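Local coordinates for putative molybdenum cofactor biosynthesis protein D2 (MoaD2) / thiamine S (PDB 6JC0) that probably serves as the small ubiquitin-like sulfur carrier subunit of molybdopterin synthase, delivering sulfur from its C-terminal tail during molybdenum cofactor biosynthesis, at residues 5-10 with 74-79; 14-19 with 81-86. One frame throughout, in Å; residues are numbered along the deposited sequence.

Interaction 1 of 2, residues 5-10 with 74-79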
ATOM      1  N   THR B   5      57.851   4.966   7.046  1.00 38.88           N
ATOM      2  CA  THR B   5      57.495   6.262   6.480  1.00 42.35           C
ATOM      3  C   THR B   5      56.122   6.226   5.810  1.00 38.48           C
ATOM      4  O   THR B   5      55.398   7.221   5.803  1.00 38.73           O
ATOM      5  CB  THR B   5      58.536   6.731   5.443  1.00 48.72           C
ATOM      6  OG1 THR B   5      58.653   5.751   4.404  1.00 52.47           O
ATOM      7  CG2 THR B   5      59.893   6.933   6.095  1.00 51.06           C
ATOM      8  N   THR B   6      55.772   5.077   5.242  1.00 31.23           N
ATOM      9  CA  THR B   6      54.528   4.952   4.498  1.00 35.04           C
ATOM     10  C   THR B   6      53.647   3.835   5.036  1.00 39.50           C
ATOM     11  O   THR B   6      54.101   2.958   5.772  1.00 38.69           O
ATOM     12  CB  THR B   6      54.785   4.687   3.000  1.00 35.30           C
ATOM     13  OG1 THR B   6      55.364   3.386   2.831  1.00 36.10           O
ATOM     14  CG2 THR B   6      55.718   5.738   2.420  1.00 32.10           C
ATOM     15  N   VAL B   7      52.380   3.875   4.645  1.00 38.11           N
ATOM     16  CA  VAL B   7      51.415   2.883   5.072  1.00 33.47           C
ATOM     17  C   VAL B   7      50.629   2.393   3.856  1.00 28.86           C
ATOM     18  O   VAL B   7      50.331   3.170   2.950  1.00 27.46           O
ATOM     19  CB  VAL B   7      50.471   3.460   6.149  1.00 35.72           C
ATOM     20  CG1 VAL B   7      49.646   4.616   5.598  1.00 34.44           C
ATOM     21  CG2 VAL B   7      49.585   2.394   6.680  1.00 40.74           C
ATOM     22  N   ARG B   8      50.318   1.103   3.817  1.00 23.65           N
ATOM     23  CA  ARG B   8      49.643   0.550   2.649  1.00 29.90           C
ATOM     24  C   ARG B   8      48.128   0.531   2.817  1.00 27.59           C
ATOM     25  O   ARG B   8      47.598  -0.037   3.772  1.00 31.25           O
ATOM     26  CB  ARG B   8      50.152  -0.858   2.344  1.00 35.10           C
ATOM     27  CG  ARG B   8      49.545  -1.452   1.085  1.00 36.73           C
ATOM     28  CD  ARG B   8      50.340  -2.640   0.575  1.00 41.47           C
ATOM     29  NE  ARG B   8      51.626  -2.236   0.010  1.00 44.86           N
ATOM     30  CZ  ARG B   8      51.792  -1.812  -1.239  1.00 39.80           C
ATOM     31  NH1 ARG B   8      50.751  -1.727  -2.057  1.00 40.40           N
ATOM     32  NH2 ARG B   8      52.998  -1.468  -1.670  1.00 32.78           N
ATOM     33  N   VAL B   9      47.438   1.159   1.874  1.00 22.09           N
ATOM     34  CA  VAL B   9      45.986   1.266   1.917  1.00 20.01           C
ATOM     35  C   VAL B   9      45.353   0.547   0.734  1.00 21.28           C
ATOM     36  O   VAL B   9      45.765   0.731  -0.411  1.00 25.02           O
ATOM     37  CB  VAL B   9      45.533   2.747   1.917  1.00 21.73           C
ATOM     38  CG1 VAL B   9      44.063   2.870   1.535  1.00 28.08           C
ATOM     39  CG2 VAL B   9      45.795   3.387   3.272  1.00 23.52           C
ATOM     40  N   THR B  10      44.356  -0.283   1.017  1.00 17.18           N
ATOM     41  CA  THR B  10      43.558  -0.892  -0.033  1.00 20.75           C
ATOM     42  C   THR B  10      42.355  -0.002  -0.326  1.00 20.57           C
ATOM     43  O   THR B  10      41.632   0.405   0.584  1.00 21.68           O
ATOM     44  CB  THR B  10      43.088  -2.310   0.357  1.00 25.63           C
ATOM     45  OG1 THR B  10      44.225  -3.121   0.669  1.00 30.48           O
ATOM     46  CG2 THR B  10      42.311  -2.958  -0.784  1.00 23.33           C
ATOM     47  N   VAL B  74      46.967   6.185   9.490  1.00 23.07           N
ATOM     48  CA  VAL B  74      48.231   5.888  10.171  1.00 24.49           C
ATOM     49  C   VAL B  74      48.472   4.397  10.351  1.00 27.65           C
ATOM     50  O   VAL B  74      49.433   3.985  11.002  1.00 28.26           O
ATOM     51  CB  VAL B  74      48.292   6.560  11.550  1.00 22.86           C
ATOM     52  CG1 VAL B  74      48.304   8.072  11.396  1.00 22.48           C
ATOM     53  CG2 VAL B  74      47.122   6.112  12.413  1.00 21.90           C
ATOM     54  N   THR B  75      47.597   3.594   9.761  1.00 25.33           N
ATOM     55  CA  THR B  75      47.652   2.149   9.901  1.00 28.10           C
ATOM     56  C   THR B  75      47.090   1.535   8.630  1.00 30.05           C
ATOM     57  O   THR B  75      46.194   2.117   8.021  1.00 32.53           O
ATOM     58  CB  THR B  75      46.861   1.675  11.151  1.00 31.12           C
ATOM     59  OG1 THR B  75      46.702   0.252  11.118  1.00 37.39           O
ATOM     60  CG2 THR B  75      45.491   2.336  11.206  1.00 31.40           C
ATOM     61  N   PRO B  76      47.643   0.385   8.197  1.00 29.53           N
ATOM     62  CA  PRO B  76      47.141  -0.298   6.999  1.00 26.14           C
ATOM     63  C   PRO B  76      45.633  -0.478   7.074  1.00 28.42           C
ATOM     64  O   PRO B  76      45.115  -0.872   8.119  1.00 32.48           O
ATOM     65  CB  PRO B  76      47.872  -1.640   7.029  1.00 23.60           C
ATOM     66  CG  PRO B  76      49.158  -1.322   7.723  1.00 28.26           C
ATOM     67  CD  PRO B  76      48.807  -0.310   8.777  1.00 27.49           C
ATOM     68  N   GLN B  77      44.942  -0.180   5.981  1.00 28.14           N
ATOM     69  CA  GLN B  77      43.504   0.048   6.024  1.00 24.02           C
ATOM     70  C   GLN B  77      42.829  -0.225   4.697  1.00 19.67           C
ATOM     71  O   GLN B  77      43.465  -0.161   3.648  1.00 19.07           O
ATOM     72  CB  GLN B  77      43.228   1.498   6.407  1.00 28.12           C
ATOM     73  CG  GLN B  77      42.631   1.718   7.759  1.00 34.44           C
ATOM     74  CD  GLN B  77      42.534   3.191   8.068  1.00 27.04           C
ATOM     75  OE1 GLN B  77      41.492   3.809   7.870  1.00 23.43           O
ATOM     76  NE2 GLN B  77      43.631   3.768   8.543  1.00 25.81           N
ATOM     77  N   THR B  78      41.529  -0.489   4.745  1.00 17.41           N
ATOM     78  CA  THR B  78      40.724  -0.541   3.536  1.00 20.21           C
ATOM     79  C   THR B  78      39.846   0.700   3.464  1.00 17.02           C
ATOM     80  O   THR B  78      39.084   0.985   4.389  1.00 19.09           O
ATOM     81  CB  THR B  78      39.850  -1.801   3.485  1.00 22.31           C
ATOM     82  OG1 THR B  78      40.691  -2.960   3.501  1.00 27.11           O
ATOM     83  CG2 THR B  78      39.006  -1.813   2.221  1.00 21.59           C
ATOM     84  N   VAL B  79      39.973   1.453   2.379  1.00 17.82           N
ATOM     85  CA  VAL B  79      39.132   2.623   2.164  1.00 17.05           C
ATOM     86  C   VAL B  79      38.126   2.345   1.047  1.00 18.55           C
ATOM     87  O   VAL B  79      38.512   2.056  -0.090  1.00 13.25           O
ATOM     88  CB  VAL B  79      39.967   3.873   1.808  1.00 14.29           C
ATOM     89  CG1 VAL B  79      39.055   5.059   1.519  1.00 18.60           C
ATOM     90  CG2 VAL B  79      40.937   4.213   2.929  1.00 11.53           C
TER
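Val7 opens the contact by laying its CG2 methyl against the backbone where Thr75 joins Pro76; CG2 is 3.2 Å from Pro76 N, a tight fit, and it also touches the ring carbon CD of Pro76. That methyl reaches the loop because it stands anti to the backbone N of Val7, while CG1 takes the crowded position between N and the carbonyl carbon. On its other flank, Val7 is hydrogen-bonded through its backbone to Ile30 of strand 25-31. Arg8 contributes its carbonyl: the O receives a weak hydrogen bond from Gln77 N at 3.5 Å and a CA-H...O contact from Pro76 CA. Its guanidinium group turns from this contact to Ser27, whose OG bonds NH1. Val9 forms a parallel bridge with Gln77, and its CG1 meets CG2 of Val79 at 3.7 Å, the two branched side chains crossing obliquely. At Thr10, bridged to Thr78, the pairing tightens. Its N donates to Gln77 O at 2.8 Å, and its O accepts from Val79 N at 2.7 Å with an N-H...O angle of 165°. The Thr10 side chain lies on the sheet face that carries Thr78, where CB of Thr10 approaches Thr78 OG1. At the start of strand 77-82, Gln77 NE2 bonds back to Thr75 O at 3.1 Å, tilted from the carbonyl plane, and so ties the glutamine amide to the loop leading into its own strand. This is the parallel pairing of the first and last strands at the centre of the β-grasp (ubiquitin-like) sheet. Its chemistry grades from apolar packing of Val7 on a proline-containing loop to short backbone bonds at Thr10, which implies that, within these two segments, the backbones are joined more firmly at Thr10 and Val79 than at Arg8.

Interaction 2 of 2, residues 14-19 with 81-86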
ATOM      1  N   PHE B  14      33.323   1.585  -5.863  1.00 16.44           N
ATOM      2  CA  PHE B  14      31.991   1.040  -6.101  1.00 17.00           C
ATOM      3  C   PHE B  14      31.209   1.831  -7.139  1.00 15.11           C
ATOM      4  O   PHE B  14      31.365   3.052  -7.261  1.00 14.84           O
ATOM      5  CB  PHE B  14      31.209   0.970  -4.788  1.00 19.59           C
ATOM      6  CG  PHE B  14      31.715  -0.079  -3.857  1.00 16.21           C
ATOM      7  CD1 PHE B  14      32.715   0.213  -2.945  1.00 15.70           C
ATOM      8  CD2 PHE B  14      31.227  -1.374  -3.924  1.00 15.20           C
ATOM      9  CE1 PHE B  14      33.200  -0.759  -2.100  1.00 15.17           C
ATOM     10  CE2 PHE B  14      31.709  -2.351  -3.080  1.00 12.53           C
ATOM     11  CZ  PHE B  14      32.696  -2.043  -2.167  1.00 15.32           C
ATOM     12  N   ALA B  15      30.383   1.105  -7.888  1.00 14.27           N
ATOM     13  CA  ALA B  15      29.472   1.668  -8.884  1.00 19.15           C
ATOM     14  C   ALA B  15      30.152   2.674  -9.802  1.00 22.17           C
ATOM     15  O   ALA B  15      31.103   2.334 -10.505  1.00 22.12           O
ATOM     16  CB  ALA B  15      28.277   2.303  -8.196  1.00 10.04           C
ATOM     17  N   ALA B  16      29.666   3.913  -9.781  1.00 13.92           N
ATOM     18  CA  ALA B  16      30.192   4.960 -10.651  1.00 17.89           C
ATOM     19  C   ALA B  16      31.690   5.194 -10.447  1.00 16.92           C
ATOM     20  O   ALA B  16      32.400   5.509 -11.397  1.00 17.97           O
ATOM     21  CB  ALA B  16      29.427   6.258 -10.439  1.00 17.90           C
ATOM     22  N   ALA B  17      32.166   5.048  -9.214  1.00 18.40           N
ATOM     23  CA  ALA B  17      33.588   5.227  -8.934  1.00 17.30           C
ATOM     24  C   ALA B  17      34.417   4.146  -9.623  1.00 19.35           C
ATOM     25  O   ALA B  17      35.417   4.442 -10.287  1.00 22.72           O
ATOM     26  CB  ALA B  17      33.841   5.223  -7.428  1.00 17.05           C
ATOM     27  N   ALA B  18      33.990   2.895  -9.472  1.00 15.40           N
ATOM     28  CA  ALA B  18      34.640   1.773 -10.143  1.00 15.35           C
ATOM     29  C   ALA B  18      34.623   1.961 -11.650  1.00 20.55           C
ATOM     30  O   ALA B  18      35.607   1.669 -12.332  1.00 16.86           O
ATOM     31  CB  ALA B  18      33.964   0.454  -9.767  1.00 13.55           C
ATOM     32  N   ALA B  19      33.498   2.450 -12.167  1.00 20.79           N
ATOM     33  CA  ALA B  19      33.347   2.659 -13.597  1.00 23.01           C
ATOM     34  C   ALA B  19      34.337   3.705 -14.098  1.00 20.92           C
ATOM     35  O   ALA B  19      34.967   3.527 -15.134  1.00 24.46           O
ATOM     36  CB  ALA B  19      31.919   3.071 -13.927  1.00 25.56           C
ATOM     37  N   VAL B  81      35.145   3.604  -1.517  1.00 16.38           N
ATOM     38  CA  VAL B  81      34.650   4.795  -2.196  1.00 15.16           C
ATOM     39  C   VAL B  81      33.194   4.613  -2.627  1.00 20.63           C
ATOM     40  O   VAL B  81      32.897   3.827  -3.534  1.00 17.05           O
ATOM     41  CB  VAL B  81      35.507   5.133  -3.437  1.00 11.88           C
ATOM     42  CG1 VAL B  81      34.987   6.391  -4.104  1.00 10.10           C
ATOM     43  CG2 VAL B  81      36.965   5.296  -3.044  1.00 15.55           C
ATOM     44  N   LEU B  82      32.293   5.357  -1.986  1.00 17.98           N
ATOM     45  CA  LEU B  82      30.854   5.165  -2.159  1.00 16.68           C
ATOM     46  C   LEU B  82      30.172   6.356  -2.828  1.00 19.19           C
ATOM     47  O   LEU B  82      30.063   7.427  -2.232  1.00 20.13           O
ATOM     48  CB  LEU B  82      30.184   4.904  -0.799  1.00 14.78           C
ATOM     49  CG  LEU B  82      30.156   3.487  -0.214  1.00 22.01           C
ATOM     50  CD1 LEU B  82      31.547   2.968   0.076  1.00 24.18           C
ATOM     51  CD2 LEU B  82      29.300   3.445   1.049  1.00 26.95           C
ATOM     52  N   PRO B  83      29.694   6.171  -4.068  1.00 16.86           N
ATOM     53  CA  PRO B  83      28.911   7.219  -4.733  1.00 18.32           C
ATOM     54  C   PRO B  83      27.584   7.441  -4.019  1.00 20.43           C
ATOM     55  O   PRO B  83      27.206   6.611  -3.187  1.00 18.66           O
ATOM     56  CB  PRO B  83      28.690   6.656  -6.147  1.00 15.80           C
ATOM     57  CG  PRO B  83      29.754   5.620  -6.319  1.00 17.75           C
ATOM     58  CD  PRO B  83      29.927   5.019  -4.950  1.00 19.60           C
ATOM     59  N   PRO B  84      26.890   8.549  -4.324  1.00 18.66           N
ATOM     60  CA  PRO B  84      25.544   8.742  -3.777  1.00 20.39           C
ATOM     61  C   PRO B  84      24.665   7.532  -4.072  1.00 19.99           C
ATOM     62  O   PRO B  84      24.774   6.946  -5.152  1.00 22.77           O
ATOM     63  CB  PRO B  84      25.043   9.990  -4.506  1.00 22.97           C
ATOM     64  CG  PRO B  84      26.285  10.743  -4.826  1.00 22.09           C
ATOM     65  CD  PRO B  84      27.314   9.692  -5.151  1.00 18.33           C
ATOM     66  N   PHE B  85      23.826   7.152  -3.115  1.00 15.03           N
ATOM     67  CA  PHE B  85      23.019   5.947  -3.254  1.00 16.27           C
ATOM     68  C   PHE B  85      21.933   6.150  -4.302  1.00 20.49           C
ATOM     69  O   PHE B  85      21.545   7.280  -4.598  1.00 20.58           O
ATOM     70  CB  PHE B  85      22.398   5.552  -1.911  1.00 19.66           C
ATOM     71  CG  PHE B  85      23.409   5.195  -0.852  1.00 25.78           C
ATOM     72  CD1 PHE B  85      24.733   4.955  -1.185  1.00 22.75           C
ATOM     73  CD2 PHE B  85      23.027   5.086   0.479  1.00 25.23           C
ATOM     74  CE1 PHE B  85      25.661   4.624  -0.212  1.00 26.83           C
ATOM     75  CE2 PHE B  85      23.950   4.752   1.455  1.00 16.21           C
ATOM     76  CZ  PHE B  85      25.269   4.521   1.111  1.00 15.46           C
ATOM     77  N   ALA B  86      21.455   5.050  -4.867  1.00 23.88           N
ATOM     78  CA  ALA B  86      20.412   5.098  -5.886  1.00 30.80           C
ATOM     79  C   ALA B  86      19.720   3.753  -5.974  1.00 35.71           C
ATOM     80  O   ALA B  86      19.964   2.976  -6.893  1.00 40.82           O
ATOM     81  CB  ALA B  86      20.995   5.486  -7.234  1.00 34.86           C
TER
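Phe14 and Pro83 meet where, in this β-grasp fold, the first strand gives way to helix 16-21 and the last strand runs out into the C-terminal tail. The proline ring points at the helix start: its CG is 3.2 Å from Phe14 O and stands before the methyls of Ala15, Ala16 and Ala17, with Ala15 CB 4.1 Å away. Ala15 is the N-cap residue, and the ring sits against the start of the helix, nearest to the Phe14 carbonyl, with the three methyls around it at ordinary packing distance. The benzyl group of Phe14 lies beside the strand end. With CG anti to the carbonyl carbon (chi1 -71°), the ring presents its edge to Val81 O, which lies near the ring plane and 3.7 Å from CD1. The same carbonyl accepts a weak hydrogen bond from Phe14 N at 3.3 Å, bent to 133°. Leu82 CD1 approaches the ring obliquely at 4.3 Å from CD1 of Phe14. Deeper in the core, Val81 CG1 packs against Ala17 CB; Val81 also touches Leu54 of helix 48-54, and Ala16 touches Val53 there. Another protein chain covers the outer side: it packs on Ala15 and Ala19, hydrogen-bonds Pro83 O and Phe85 O, and pairs through backbone bonds with Ala86. This embrace of the tail is consistent with the way MoaD-type carriers present their C-terminus to a partner protein. Phe14 O, beside the proline ring, also accepts a hydrogen bond from Ala17 N at 2.9 Å, closing the turn that leads into the helix.

How the interactions relate
The two contacts lie 21 Å apart, centre to centre, on opposite sides of the chain's centre. Both use strand 77-82, paired in interaction 1 with strand 6-13 of the mixed sheet and met in interaction 2 by the start of helix 16-21, which follows 6-13 in the chain. Along the chain the order is 5-10, 14-19, 74-79, 81-86, so the segments alternate, as expected when a first and a last strand run parallel. Interaction 2 lies beyond the C-terminal end of strand 6-13, beside the end of 77-82. Together they bring the N-terminal and C-terminal parts of the sequence side by side mid-sheet, and the tail leaves where another protein chain is bound.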